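Local coordinates for protein deoxyribodipyrimidine photo-lyase (Oryza sativa Japonica Group, PDB 3UMV) that uses light to split cyclobutane pyrimidine dimers in ultraviolet-damaged DNA back into separate pyrimidines, with one FAD bound per subunit, at residues P376-H388 and Y475-K487. Numbering follows the deposited sequence. Where two conformers were deposited one is given.
Sequences PLWNASQLEMVHH and YISYVKRLAGQSK. With URE (urea), chain J.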
loop_
_atom_site.group_PDB
_atom_site.type_symbol
_atom_site.label_atom_id
_atom_site.label_comp_id
_atom_site.label_asym_id
_atom_site.label_seq_id
_atom_site.Cartn_x
_atom_site.Cartn_y
_atom_site.Cartn_z
ATOM N N PRO A 376 0.970 24.344 16.742
ATOM C CA PRO A 376 1.182 23.167 17.584
ATOM C C PRO A 376 0.361 21.961 17.137
ATOM O O PRO A 376 0.768 20.841 17.407
ATOM C CB PRO A 376 0.728 23.636 18.969
ATOM C CG PRO A 376 -0.236 24.721 18.691
ATOM C CD PRO A 376 0.276 25.423 17.469
ATOM N N LEU A 377 -0.767 22.201 16.481
ATOM C CA LEU A 377 -1.575 21.125 15.924
ATOM C C LEU A 377 -0.810 20.440 14.775
ATOM O O LEU A 377 -0.740 19.217 14.714
ATOM C CB LEU A 377 -2.927 21.647 15.456
ATOM C CG LEU A 377 -3.820 20.589 14.795
ATOM C CD1 LEU A 377 -4.033 19.376 15.720
ATOM C CD2 LEU A 377 -5.145 21.200 14.387
ATOM N N TRP A 378 -0.196 21.236 13.904
ATOM C CA TRP A 378 0.588 20.675 12.810
ATOM C C TRP A 378 1.795 19.928 13.358
ATOM O O TRP A 378 2.073 18.798 12.964
ATOM C CB TRP A 378 1.030 21.757 11.825
ATOM C CG TRP A 378 1.586 21.119 10.587
ATOM C CD1 TRP A 378 0.883 20.791 9.458
ATOM C CD2 TRP A 378 2.928 20.642 10.383
ATOM N NE1 TRP A 378 1.707 20.171 8.556
ATOM C CE2 TRP A 378 2.971 20.072 9.086
ATOM C CE3 TRP A 378 4.104 20.664 11.155
ATOM C CZ2 TRP A 378 4.133 19.500 8.555
ATOM C CZ3 TRP A 378 5.262 20.115 10.619
ATOM C CH2 TRP A 378 5.267 19.544 9.324
ATOM N N ASN A 379 2.504 20.558 14.292
ATOM C CA ASN A 379 3.635 19.896 14.913
ATOM C C ASN A 379 3.262 18.536 15.483
ATOM O O ASN A 379 4.028 17.584 15.342
ATOM C CB ASN A 379 4.232 20.762 16.033
ATOM C CG ASN A 379 4.900 22.024 15.527
ATOM O OD1 ASN A 379 5.150 22.946 16.310
ATOM N ND2 ASN A 379 5.195 22.087 14.234
ATOM N N ALA A 380 2.099 18.451 16.134
ATOM C CA ALA A 380 1.625 17.198 16.721
ATOM C C ALA A 380 1.413 16.131 15.650
ATOM O O ALA A 380 1.785 14.984 15.837
ATOM C CB ALA A 380 0.314 17.431 17.546
ATOM N N SER A 381 0.822 16.522 14.527
ATOM C CA SER A 381 0.570 15.571 13.451
ATOM C C SER A 381 1.887 15.056 12.877
ATOM O O SER A 381 2.041 13.863 12.635
ATOM C CB SER A 381 -0.328 16.173 12.365
ATOM O OG SER A 381 0.317 17.189 11.617
ATOM N N GLN A 382 2.857 15.952 12.710
ATOM C CA GLN A 382 4.173 15.534 12.243
ATOM C C GLN A 382 4.864 14.579 13.216
ATOM O O GLN A 382 5.446 13.580 12.798
ATOM C CB GLN A 382 5.047 16.761 11.939
ATOM C CG GLN A 382 6.483 16.435 11.599
ATOM C CD GLN A 382 6.649 15.755 10.250
ATOM O OE1 GLN A 382 5.781 15.841 9.380
ATOM N NE2 GLN A 382 7.772 15.077 10.071
ATOM N N LEU A 383 4.776 14.865 14.519
ATOM C CA LEU A 383 5.404 14.006 15.518
ATOM C C LEU A 383 4.718 12.654 15.641
ATOM O O LEU A 383 5.371 11.652 15.949
ATOM C CB LEU A 383 5.432 14.696 16.883
ATOM C CG LEU A 383 6.369 15.907 16.929
ATOM C CD1 LEU A 383 6.112 16.752 18.165
ATOM C CD2 LEU A 383 7.839 15.483 16.852
ATOM N N GLU A 384 3.406 12.619 15.411
ATOM C CA GLU A 384 2.686 11.356 15.463
ATOM C C GLU A 384 3.260 10.458 14.375
ATOM O O GLU A 384 3.601 9.312 14.632
ATOM C CB GLU A 384 1.176 11.536 15.302
ATOM C CG GLU A 384 0.389 10.227 15.526
ATOM C CD GLU A 384 -1.114 10.372 15.339
ATOM O OE1 GLU A 384 -1.855 9.630 16.012
ATOM O OE2 GLU A 384 -1.565 11.204 14.523
ATOM N N MET A 385 3.402 10.998 13.170
ATOM C CA MET A 385 4.008 10.247 12.074
ATOM C C MET A 385 5.454 9.826 12.400
ATOM O O MET A 385 5.833 8.667 12.229
ATOM C CB MET A 385 3.952 11.067 10.781
ATOM C CG MET A 385 4.492 10.334 9.573
ATOM S SD MET A 385 4.437 11.318 8.057
ATOM C CE MET A 385 5.330 12.786 8.575
ATOM N N VAL A 386 6.258 10.764 12.892
ATOM C CA VAL A 386 7.659 10.480 13.170
ATOM C C VAL A 386 7.833 9.380 14.214
ATOM O O VAL A 386 8.593 8.453 14.003
ATOM C CB VAL A 386 8.429 11.746 13.627
ATOM C CG1 VAL A 386 9.813 11.380 14.165
ATOM C CG2 VAL A 386 8.544 12.756 12.481
ATOM N N HIS A 387 7.128 9.482 15.338
ATOM C CA HIS A 387 7.374 8.563 16.457
ATOM C C HIS A 387 6.462 7.335 16.506
ATOM O O HIS A 387 6.877 6.266 16.960
ATOM C CB HIS A 387 7.331 9.319 17.781
ATOM C CG HIS A 387 8.382 10.372 17.890
ATOM N ND1 HIS A 387 9.703 10.076 18.143
ATOM C CD2 HIS A 387 8.318 11.716 17.745
ATOM C CE1 HIS A 387 10.406 11.195 18.167
ATOM N NE2 HIS A 387 9.587 12.205 17.934
ATOM N N HIS A 388 5.230 7.486 16.045
ATOM C CA HIS A 388 4.279 6.380 16.033
ATOM C C HIS A 388 4.301 5.630 14.691
ATOM O O HIS A 388 4.054 4.433 14.653
ATOM C CB HIS A 388 2.871 6.904 16.350
ATOM C CG HIS A 388 1.830 5.840 16.517
ATOM N ND1 HIS A 388 0.734 5.741 15.686
ATOM C CD2 HIS A 388 1.690 4.859 17.440
ATOM C CE1 HIS A 388 -0.022 4.731 16.077
ATOM N NE2 HIS A 388 0.534 4.182 17.141
ATOM N N TYR A 475 -5.500 16.051 21.494
ATOM C CA TYR A 475 -4.654 15.411 20.495
ATOM C C TYR A 475 -3.209 15.818 20.690
ATOM O O TYR A 475 -2.304 14.995 20.650
ATOM C CB TYR A 475 -5.107 15.773 19.082
ATOM C CG TYR A 475 -4.231 15.207 17.988
ATOM C CD1 TYR A 475 -3.415 16.038 17.229
ATOM C CD2 TYR A 475 -4.232 13.848 17.697
ATOM C CE1 TYR A 475 -2.630 15.539 16.219
ATOM C CE2 TYR A 475 -3.443 13.336 16.685
ATOM C CZ TYR A 475 -2.638 14.191 15.951
ATOM O OH TYR A 475 -1.851 13.730 14.937
ATOM N N ILE A 476 -2.999 17.107 20.906
ATOM C CA ILE A 476 -1.659 17.613 21.139
ATOM C C ILE A 476 -0.997 16.952 22.348
ATOM O O ILE A 476 0.148 16.505 22.248
ATOM C CB ILE A 476 -1.660 19.137 21.260
ATOM C CG1 ILE A 476 -1.975 19.751 19.894
ATOM C CG2 ILE A 476 -0.311 19.630 21.762
ATOM C CD1 ILE A 476 -2.346 21.210 19.966
ATOM N N SER A 477 -1.731 16.861 23.463
ATOM C CA SER A 477 -1.260 16.192 24.680
ATOM C C SER A 477 -0.915 14.729 24.453
ATOM O O SER A 477 0.109 14.242 24.938
ATOM C CB SER A 477 -2.319 16.275 25.787
ATOM O OG SER A 477 -2.532 17.612 26.184
ATOM N N TYR A 478 -1.803 14.032 23.745
ATOM C CA TYR A 478 -1.622 12.633 23.374
ATOM C C TYR A 478 -0.352 12.403 22.553
ATOM O O TYR A 478 0.395 11.461 22.801
ATOM C CB TYR A 478 -2.855 12.149 22.612
ATOM C CG TYR A 478 -2.634 10.938 21.743
ATOM C CD1 TYR A 478 -2.408 11.072 20.379
ATOM C CD2 TYR A 478 -2.657 9.665 22.284
ATOM C CE1 TYR A 478 -2.209 9.960 19.578
ATOM C CE2 TYR A 478 -2.459 8.555 21.505
ATOM C CZ TYR A 478 -2.235 8.700 20.157
ATOM O OH TYR A 478 -2.042 7.576 19.392
ATOM N N VAL A 479 -0.093 13.266 21.579
ATOM C CA VAL A 479 1.139 13.122 20.808
ATOM C C VAL A 479 2.381 13.437 21.649
ATOM O O VAL A 479 3.394 12.740 21.556
ATOM C CB VAL A 479 1.149 13.965 19.530
ATOM C CG1 VAL A 479 2.482 13.805 18.817
ATOM C CG2 VAL A 479 0.013 13.545 18.591
ATOM N N LYS A 480 2.304 14.482 22.467
ATOM C CA LYS A 480 3.403 14.815 23.373
ATOM C C LYS A 480 3.809 13.588 24.192
ATOM O O LYS A 480 4.990 13.273 24.309
ATOM C CB LYS A 480 3.010 15.967 24.301
ATOM C CG LYS A 480 4.164 16.523 25.125
ATOM C CD LYS A 480 3.699 16.966 26.507
ATOM C CE LYS A 480 2.535 17.947 26.427
ATOM N NZ LYS A 480 2.009 18.309 27.779
ATOM N N ARG A 481 2.826 12.887 24.746
ATOM C CA ARG A 481 3.108 11.691 25.532
ATOM C C ARG A 481 3.725 10.573 24.692
ATOM O O ARG A 481 4.619 9.865 25.154
ATOM C CB ARG A 481 1.847 11.202 26.246
ATOM C CG ARG A 481 1.254 12.229 27.192
ATOM C CD ARG A 481 0.245 11.607 28.133
ATOM N NE ARG A 481 -0.878 11.007 27.424
ATOM C CZ ARG A 481 -1.970 11.669 27.060
ATOM N NH1 ARG A 481 -2.947 11.039 26.421
ATOM N NH2 ARG A 481 -2.087 12.961 27.335
ATOM N N LEU A 482 3.250 10.420 23.459
ATOM C CA LEU A 482 3.805 9.422 22.542
ATOM C C LEU A 482 5.261 9.733 22.198
ATOM O O LEU A 482 6.130 8.862 22.280
ATOM C CB LEU A 482 2.983 9.348 21.252
ATOM C CG LEU A 482 1.974 8.204 21.148
ATOM C CD1 LEU A 482 1.271 8.226 19.801
ATOM C CD2 LEU A 482 2.659 6.861 21.372
ATOM N N ALA A 483 5.520 10.977 21.806
ATOM C CA ALA A 483 6.872 11.406 21.465
ATOM C C ALA A 483 7.821 11.198 22.646
ATOM O O ALA A 483 8.930 10.690 22.486
ATOM C CB ALA A 483 6.874 12.862 21.022
ATOM N N GLY A 484 7.377 11.585 23.837
ATOM C CA GLY A 484 8.190 11.423 25.027
ATOM C C GLY A 484 8.649 9.989 25.204
ATOM O O GLY A 484 9.841 9.721 25.353
ATOM N N GLN A 485 7.697 9.061 25.181
ATOM C CA GLN A 485 8.015 7.647 25.324
ATOM C C GLN A 485 8.948 7.184 24.211
ATOM O O GLN A 485 9.881 6.415 24.448
ATOM C CB GLN A 485 6.738 6.810 25.316
ATOM C CG GLN A 485 5.801 7.112 26.469
ATOM C CD GLN A 485 4.498 6.347 26.367
ATOM O OE1 GLN A 485 3.657 6.406 27.265
ATOM N NE2 GLN A 485 4.323 5.623 25.266
ATOM N N SER A 486 8.695 7.660 22.996
ATOM C CA SER A 486 9.495 7.257 21.848
ATOM C C SER A 486 10.937 7.757 21.940
ATOM O O SER A 486 11.876 7.024 21.627
ATOM C CB SER A 486 8.850 7.739 20.551
ATOM O OG SER A 486 9.623 7.341 19.438
ATOM N N LYS A 487 11.108 9.003 22.370
ATOM C CA LYS A 487 12.439 9.584 22.521
ATOM C C LYS A 487 13.221 8.874 23.624
ATOM O O LYS A 487 14.422 8.647 23.491
ATOM C CB LYS A 487 12.351 11.089 22.797
ATOM C CG LYS A 487 11.729 11.889 21.656
ATOM C CD LYS A 487 11.496 13.343 22.040
ATOM C CE LYS A 487 12.803 14.115 22.112
ATOM N NZ LYS A 487 13.473 14.202 20.779
HETATM C C URE J . -3.745 6.556 14.432
HETATM O O URE J . -2.865 7.405 14.290
HETATM N N1 URE J . -4.741 6.756 15.267
HETATM N N2 URE J . -3.602 5.379 13.874
HETATM O O HOH W 1 10.956 14.407 18.590
HETATM O O HOH W 2 9.804 5.664 17.358
#
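Y475 and E384 meet because both side chains leave their helices with CG opposite the backbone N (chi1 177° for Y475, and much the same for E384), the glutamate chain then running on extended until its carboxylate reaches the phenol. The two residues belong to helices 472-489 and 376-388 in the FAD-binding helical part of this class II photolyase; the axes of the two segments cross at 33° and come within 9.1 Å. At the N-terminal end of the contact Y475 offers a worked example of a knob in a hole, the hole being formed by L377, A380, S381 and E384. Its CE1 lies 3.7 Å from A380 CB, while L377 CD1 touches CD1 of the ring. At the end of the ring Y475 OH donates to E384 OE2 over 2.6 Å, coming from above the carboxylate plane, which stands 69° from the ring plane. The same OE2 also accepts from the backbone N of H392, so two donors grip one buried oxygen; OE1 lies beside a bound urea and at the edge of the Y478 ring. A leucine in place of Y475 would probably leave OE2 without one of its two donors and the carboxylate freer to turn. Next along the interface, V479 CG1 packs 3.6 Å from L383 CB. On its far face the helix 376-388 carries W378, predicted to relay electrons as a radical, against W399 and W406. Toward the C-terminal ends H387 lies between V386 CG1 over the centre of one ring face and A483 CA over the other, its ND1 sharing a hydrogen bond of 3.0 Å with S486 OG; a water links that hydroxyl back to H387 O.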